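Local structure of CTP:phosphocholine Cytidylyltransferase (Streptococcus pneumoniae, 1JYK) at residues W156-V159 against K165-D168; E191-F196 against N213-N218. The protein catalyses, as a CTP:phosphocholine cytidylyltransferase, the transfer of a cytidylyl group from CTP to phosphocholine, which yields CDP-choline. All coordinates share one frame; numbering follows the deposited sequence.

Contact 1 (W156-V159 against K165-D168)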
ATOM      1  N   TRP A 156       0.136  12.846  -0.786  1.00 17.94           N
ATOM      2  CA  TRP A 156       1.552  13.189  -0.847  1.00 17.13           C
ATOM      3  C   TRP A 156       1.917  13.100  -2.323  1.00 16.92           C
ATOM      4  O   TRP A 156       1.426  12.227  -3.037  1.00 16.31           O
ATOM      5  CB  TRP A 156       2.404  12.216  -0.033  1.00 17.04           C
ATOM      6  CG  TRP A 156       2.335  12.435   1.455  1.00 17.76           C
ATOM      7  CD1 TRP A 156       1.468  13.254   2.135  1.00 17.97           C
ATOM      8  CD2 TRP A 156       3.141  11.795   2.455  1.00 17.09           C
ATOM      9  NE1 TRP A 156       1.681  13.154   3.489  1.00 17.44           N
ATOM     10  CE2 TRP A 156       2.705  12.266   3.712  1.00 18.28           C
ATOM     11  CE3 TRP A 156       4.188  10.863   2.403  1.00 18.03           C
ATOM     12  CZ2 TRP A 156       3.282  11.835   4.919  1.00 18.86           C
ATOM     13  CZ3 TRP A 156       4.764  10.439   3.604  1.00 18.82           C
ATOM     14  CH2 TRP A 156       4.307  10.926   4.843  1.00 18.44           C
ATOM     15  N   PHE A 157       2.777  14.000  -2.781  1.00 16.46           N
ATOM     16  CA  PHE A 157       3.144  14.029  -4.189  1.00 15.75           C
ATOM     17  C   PHE A 157       4.595  13.716  -4.493  1.00 15.54           C
ATOM     18  O   PHE A 157       5.486  13.922  -3.663  1.00 15.72           O
ATOM     19  CB  PHE A 157       2.776  15.389  -4.775  1.00 14.59           C
ATOM     20  CG  PHE A 157       1.358  15.785  -4.514  1.00 14.41           C
ATOM     21  CD1 PHE A 157       0.376  15.585  -5.483  1.00 14.53           C
ATOM     22  CD2 PHE A 157       0.992  16.326  -3.289  1.00 13.21           C
ATOM     23  CE1 PHE A 157      -0.957  15.919  -5.232  1.00 14.96           C
ATOM     24  CE2 PHE A 157      -0.333  16.662  -3.026  1.00 14.98           C
ATOM     25  CZ  PHE A 157      -1.315  16.456  -4.004  1.00 15.16           C
ATOM     26  N   LEU A 158       4.817  13.227  -5.708  1.00 15.01           N
ATOM     27  CA  LEU A 158       6.141  12.851  -6.177  1.00 14.46           C
ATOM     28  C   LEU A 158       6.792  13.943  -7.023  1.00 15.36           C
ATOM     29  O   LEU A 158       6.213  14.404  -8.006  1.00 14.80           O
ATOM     30  CB  LEU A 158       6.039  11.558  -6.998  1.00 14.58           C
ATOM     31  CG  LEU A 158       5.534  10.326  -6.235  1.00 13.98           C
ATOM     32  CD1 LEU A 158       4.926   9.324  -7.208  1.00 13.03           C
ATOM     33  CD2 LEU A 158       6.694   9.693  -5.468  1.00 13.40           C
ATOM     34  N   VAL A 159       7.998  14.345  -6.640  1.00 15.24           N
ATOM     35  CA  VAL A 159       8.735  15.366  -7.381  1.00 16.15           C
ATOM     36  C   VAL A 159       9.794  14.655  -8.217  1.00 15.50           C
ATOM     37  O   VAL A 159      10.673  13.989  -7.670  1.00 16.92           O
ATOM     38  CB  VAL A 159       9.436  16.356  -6.423  1.00 15.01           C
ATOM     39  CG1 VAL A 159      10.356  17.283  -7.213  1.00 14.70           C
ATOM     40  CG2 VAL A 159       8.394  17.151  -5.647  1.00 16.82           C
ATOM     41  N   LYS A 165      13.271   9.774 -11.591  1.00 18.72           N
ATOM     42  CA  LYS A 165      13.802   9.520 -10.257  1.00 18.28           C
ATOM     43  C   LYS A 165      13.198  10.501  -9.253  1.00 17.85           C
ATOM     44  O   LYS A 165      13.181  11.711  -9.483  1.00 17.63           O
ATOM     45  CB  LYS A 165      15.327   9.642 -10.253  1.00 19.49           C
ATOM     46  CG  LYS A 165      15.975   9.055  -9.007  1.00 21.42           C
ATOM     47  CD  LYS A 165      17.490   9.071  -9.113  1.00 23.24           C
ATOM     48  CE  LYS A 165      18.126   8.360  -7.934  1.00 24.06           C
ATOM     49  NZ  LYS A 165      18.184   9.239  -6.736  1.00 26.36           N
ATOM     50  N   VAL A 166      12.700   9.971  -8.141  1.00 16.52           N
ATOM     51  CA  VAL A 166      12.086  10.796  -7.111  1.00 16.50           C
ATOM     52  C   VAL A 166      13.120  11.674  -6.409  1.00 17.33           C
ATOM     53  O   VAL A 166      14.064  11.175  -5.784  1.00 17.29           O
ATOM     54  CB  VAL A 166      11.364   9.928  -6.058  1.00 15.97           C
ATOM     55  CG1 VAL A 166      10.723  10.818  -5.002  1.00 14.45           C
ATOM     56  CG2 VAL A 166      10.301   9.063  -6.743  1.00 15.01           C
ATOM     57  N   GLN A 167      12.931  12.984  -6.526  1.00 17.58           N
ATOM     58  CA  GLN A 167      13.830  13.961  -5.926  1.00 19.45           C
ATOM     59  C   GLN A 167      13.325  14.369  -4.556  1.00 19.67           C
ATOM     60  O   GLN A 167      14.101  14.736  -3.679  1.00 20.23           O
ATOM     61  CB  GLN A 167      13.928  15.199  -6.820  1.00 19.87           C
ATOM     62  CG  GLN A 167      14.643  14.951  -8.130  1.00 22.10           C
ATOM     63  CD  GLN A 167      15.996  14.298  -7.937  1.00 24.06           C
ATOM     64  OE1 GLN A 167      16.664  14.522  -6.931  1.00 28.38           O
ATOM     65  NE2 GLN A 167      16.405  13.481  -8.897  1.00 25.75           N
ATOM     66  N   ASP A 168      12.011  14.303  -4.381  1.00 18.74           N
ATOM     67  CA  ASP A 168      11.392  14.674  -3.123  1.00 18.78           C
ATOM     68  C   ASP A 168       9.949  14.185  -3.110  1.00 18.22           C
ATOM     69  O   ASP A 168       9.396  13.813  -4.151  1.00 18.68           O
ATOM     70  CB  ASP A 168      11.411  16.198  -2.980  1.00 19.74           C
ATOM     71  CG  ASP A 168      11.369  16.651  -1.536  1.00 21.49           C
ATOM     72  OD1 ASP A 168      11.251  15.795  -0.632  1.00 21.65           O
ATOM     73  OD2 ASP A 168      11.455  17.876  -1.305  1.00 21.72           O
TER
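Val159 faces both Gln167 and Asp168, a classic beta bulge in the antiparallel hairpin of strands 157-160 and 166-170. Its two backbone polar groups are both satisfied here. Val159 N donates to Asp168 O at 2.9 Å, and Val159 O accepts from Gln167 N at 2.7 Å, the latter bond nearly straight (170° at the hydrogen) with its donor almost in line with the C=O. The same oxygen also takes a weaker CA-H contact from Val166 CA at 3.5 Å. The short strand segments run at 108° to each other, far from strictly antiparallel. Neighbouring backbone groups bond beyond the segments: Phe157 with Ile170, Leu158 with Arg177, Val166 with Val224. Lys165 NZ forms a salt bridge to Asp223 OD1, and the backbone N of Lys165 bonds to Asp163 OD1. The Val159 branches divide between the two bulge residues. CG1 lies trans to the backbone N (chi1 172°), beside the carbonyl carbon, and comes within 4.2 Å of Gln167 CB; CG2, beside the N, lies 4.1 Å from Asp168 CB. Leu158 and Val166, which both also touch Val226, make the apolar contact, Leu158 CD2 lying 3.9 Å from Val166 CG2.

Contact 2 (E191-F196 against N213-N218)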
ATOM      1  N   GLU A 191      17.012  -2.141   2.540  1.00 19.79           N
ATOM      2  CA  GLU A 191      18.007  -2.221   3.598  1.00 21.53           C
ATOM      3  C   GLU A 191      18.136  -0.858   4.272  1.00 21.70           C
ATOM      4  O   GLU A 191      18.157  -0.760   5.498  1.00 22.26           O
ATOM      5  CB  GLU A 191      19.347  -2.652   3.013  1.00 24.62           C
ATOM      6  CG  GLU A 191      20.379  -2.995   4.052  1.00 32.25           C
ATOM      7  CD  GLU A 191      21.748  -3.220   3.447  1.00 37.81           C
ATOM      8  OE1 GLU A 191      22.154  -2.417   2.580  1.00 41.39           O
ATOM      9  OE2 GLU A 191      22.418  -4.201   3.835  1.00 40.64           O
ATOM     10  N   LYS A 192      18.208   0.197   3.469  1.00 21.32           N
ATOM     11  CA  LYS A 192      18.320   1.546   4.011  1.00 21.36           C
ATOM     12  C   LYS A 192      17.061   1.898   4.789  1.00 18.96           C
ATOM     13  O   LYS A 192      17.133   2.451   5.884  1.00 19.03           O
ATOM     14  CB  LYS A 192      18.526   2.563   2.884  1.00 23.45           C
ATOM     15  CG  LYS A 192      19.885   2.459   2.212  1.00 27.07           C
ATOM     16  CD  LYS A 192      20.161   3.667   1.336  1.00 30.43           C
ATOM     17  CE  LYS A 192      21.599   4.123   1.476  1.00 31.32           C
ATOM     18  NZ  LYS A 192      21.971   5.088   0.408  1.00 32.39           N
ATOM     19  N   ILE A 193      15.905   1.579   4.223  1.00 17.23           N
ATOM     20  CA  ILE A 193      14.645   1.881   4.885  1.00 16.82           C
ATOM     21  C   ILE A 193      14.507   1.146   6.231  1.00 16.88           C
ATOM     22  O   ILE A 193      13.973   1.703   7.190  1.00 16.01           O
ATOM     23  CB  ILE A 193      13.450   1.537   3.963  1.00 15.98           C
ATOM     24  CG1 ILE A 193      13.374   2.564   2.835  1.00 13.86           C
ATOM     25  CG2 ILE A 193      12.140   1.529   4.752  1.00 13.79           C
ATOM     26  CD1 ILE A 193      12.535   2.116   1.641  1.00 15.73           C
ATOM     27  N   VAL A 194      14.992  -0.092   6.314  1.00 16.95           N
ATOM     28  CA  VAL A 194      14.882  -0.838   7.567  1.00 18.08           C
ATOM     29  C   VAL A 194      15.709  -0.148   8.653  1.00 18.41           C
ATOM     30  O   VAL A 194      15.292  -0.071   9.811  1.00 17.77           O
ATOM     31  CB  VAL A 194      15.349  -2.309   7.412  1.00 18.28           C
ATOM     32  CG1 VAL A 194      15.462  -2.970   8.784  1.00 18.11           C
ATOM     33  CG2 VAL A 194      14.360  -3.084   6.539  1.00 18.32           C
ATOM     34  N   SER A 195      16.873   0.362   8.274  1.00 19.02           N
ATOM     35  CA  SER A 195      17.718   1.054   9.236  1.00 19.83           C
ATOM     36  C   SER A 195      16.996   2.315   9.728  1.00 18.71           C
ATOM     37  O   SER A 195      17.073   2.668  10.910  1.00 17.39           O
ATOM     38  CB  SER A 195      19.063   1.407   8.597  1.00 19.95           C
ATOM     39  OG  SER A 195      18.960   2.574   7.803  1.00 23.70           O
ATOM     40  N   PHE A 196      16.286   2.987   8.825  1.00 19.00           N
ATOM     41  CA  PHE A 196      15.536   4.187   9.191  1.00 18.50           C
ATOM     42  C   PHE A 196      14.377   3.787  10.099  1.00 17.77           C
ATOM     43  O   PHE A 196      14.018   4.512  11.032  1.00 17.34           O
ATOM     44  CB  PHE A 196      14.972   4.884   7.945  1.00 17.97           C
ATOM     45  CG  PHE A 196      16.018   5.328   6.965  1.00 19.90           C
ATOM     46  CD1 PHE A 196      15.726   5.388   5.606  1.00 20.17           C
ATOM     47  CD2 PHE A 196      17.297   5.679   7.393  1.00 20.74           C
ATOM     48  CE1 PHE A 196      16.694   5.791   4.682  1.00 20.54           C
ATOM     49  CE2 PHE A 196      18.271   6.082   6.481  1.00 20.66           C
ATOM     50  CZ  PHE A 196      17.968   6.136   5.121  1.00 22.03           C
ATOM     51  N   ASN A 213       6.595   7.892   5.617  1.00 16.83           N
ATOM     52  CA  ASN A 213       7.476   8.907   6.174  1.00 17.00           C
ATOM     53  C   ASN A 213       8.889   8.439   6.037  1.00 18.02           C
ATOM     54  O   ASN A 213       9.834   9.217   6.071  1.00 18.09           O
ATOM     55  CB  ASN A 213       7.190   9.122   7.643  1.00 15.75           C
ATOM     56  CG  ASN A 213       6.174  10.197   7.869  1.00 15.58           C
ATOM     57  OD1 ASN A 213       4.992   9.919   8.059  1.00 16.55           O
ATOM     58  ND2 ASN A 213       6.623  11.443   7.847  1.00 16.33           N
HETATM   59  N   MSE A 214       9.069   7.149   5.853  1.00 20.29           N
HETATM   60  CA  MSE A 214      10.432   6.756   5.779  1.00 21.63           C
HETATM   61  C   MSE A 214      11.162   6.820   4.502  1.00 20.63           C
HETATM   62  O   MSE A 214      12.390   6.759   4.459  1.00 19.76           O
HETATM   63  CB  MSE A 214      10.568   5.532   6.610  1.00 25.25           C
HETATM   64  CG  MSE A 214      11.244   6.238   7.721  1.00 34.51           C
HETATM   65 SE   MSE A 214      11.362   5.123   8.964  1.00 29.13          SE
HETATM   66  CE  MSE A 214       9.656   5.819   9.845  1.00 34.88           C
ATOM     67  N   VAL A 215      10.390   7.102   3.468  1.00 19.13           N
ATOM     68  CA  VAL A 215      10.958   7.309   2.179  1.00 18.21           C
ATOM     69  C   VAL A 215      10.988   8.840   2.093  1.00 18.04           C
ATOM     70  O   VAL A 215      12.009   9.429   1.740  1.00 18.41           O
ATOM     71  CB  VAL A 215      10.063   6.742   1.091  1.00 18.42           C
ATOM     72  CG1 VAL A 215      10.698   6.988  -0.277  1.00 15.45           C
ATOM     73  CG2 VAL A 215       9.850   5.253   1.332  1.00 18.15           C
ATOM     74  N   LYS A 216       9.876   9.474   2.452  1.00 17.25           N
ATOM     75  CA  LYS A 216       9.772  10.932   2.391  1.00 18.07           C
ATOM     76  C   LYS A 216      10.826  11.660   3.214  1.00 18.84           C
ATOM     77  O   LYS A 216      11.477  12.584   2.724  1.00 19.22           O
ATOM     78  CB  LYS A 216       8.391  11.397   2.854  1.00 19.16           C
ATOM     79  CG  LYS A 216       8.274  12.912   3.024  1.00 21.11           C
ATOM     80  CD  LYS A 216       6.864  13.316   3.428  1.00 25.58           C
ATOM     81  CE  LYS A 216       6.713  14.826   3.523  1.00 28.48           C
ATOM     82  NZ  LYS A 216       7.416  15.381   4.714  1.00 33.23           N
ATOM     83  N   ASP A 217      10.992  11.238   4.464  1.00 18.65           N
ATOM     84  CA  ASP A 217      11.937  11.880   5.375  1.00 18.44           C
ATOM     85  C   ASP A 217      13.408  11.517   5.172  1.00 18.12           C
ATOM     86  O   ASP A 217      14.273  12.045   5.864  1.00 19.65           O
ATOM     87  CB  ASP A 217      11.520  11.594   6.824  1.00 16.41           C
ATOM     88  CG  ASP A 217      10.145  12.169   7.166  1.00 17.67           C
ATOM     89  OD1 ASP A 217       9.515  11.690   8.131  1.00 19.68           O
ATOM     90  OD2 ASP A 217       9.682  13.108   6.477  1.00 22.50           O
ATOM     91  N   ASN A 218      13.695  10.633   4.223  1.00 17.60           N
ATOM     92  CA  ASN A 218      15.073  10.219   3.948  1.00 18.29           C
ATOM     93  C   ASN A 218      15.291  10.095   2.443  1.00 18.42           C
ATOM     94  O   ASN A 218      16.229   9.444   1.996  1.00 18.02           O
ATOM     95  CB  ASN A 218      15.355   8.859   4.605  1.00 18.37           C
ATOM     96  CG  ASN A 218      15.099   8.862   6.104  1.00 21.09           C
ATOM     97  OD1 ASN A 218      15.955   9.279   6.883  1.00 22.11           O
ATOM     98  ND2 ASN A 218      13.919   8.394   6.513  1.00 18.12           N
TER
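Phe196 and Asn218 stack flat on one another, the phenyl ring and the amide only 11° from parallel and the two side chains extending in opposite directions. Asn218 CG lies over one face of the ring, displaced toward its rim. Asn218 CB adds a CH-pi contact on that face, 3.8 Å from the Phe196 ring centroid, with CE1 as the nearest ring atom. With chi1 at -60°, the Phe196 ring folds back beside its own backbone N, and its opposite face covers Lys192 O, which lies 3.2 Å from the ring plane, in line with the ring centre.

Apolar contacts adjoin this stack. Met214, present as selenomethionine, places SE 3.8 Å from Phe196 CB, while Ile193 CD1 meets Val215 CG2 at 4.1 Å. Helix 187-201 follows strand 182-185 of the large mixed sheet of this nucleotidyltransferase-family alpha/beta fold; Ile193 and Val215 both rest on Trp185 of that strand, which ties the long helix and the short helix 213-216 to the same point of the sheet. Met214 also touches Ile197 and Ala200.

The hydrogen bonds run within a segment or to residues outside both. Asn218 ND2 donates to Met214 O at 3.0 Å from above the carbonyl plane, which helps set the rotation of the amide against the ring. Asn213 ND2 donates to Asp217 OD1 at 2.9 Å, from the syn side but well out of the carboxylate plane, and Asn213 OD1 accepts from the backbone N of Tyr210. Lys192 O accepts from Ser195 OG at 2.7 Å and also from Phe196 N.

How the contacts relate
Contact 1 is a partly buried hairpin contact and contact 2 a buried packing of helix 187-201 against the short helix 213-216 and the turn that follows it; their centres lie about 14 Å apart, in series along the chain. Main-chain hydrogen bonds carry the first, whereas the second rests on a ring-amide stack and apolar side chains, its hydrogen bonds lying within a segment or going to residues outside the pair. They hold different elements, yet meet through Trp156, whose CH2 packs 3.4 Å from Asn213 OD1 and whose CZ3 packs 3.6 Å from Lys216 CD. Ile169, on strand 166-170, joins them further, touching Leu158 of contact 1 and Val215 and Lys216 of contact 2.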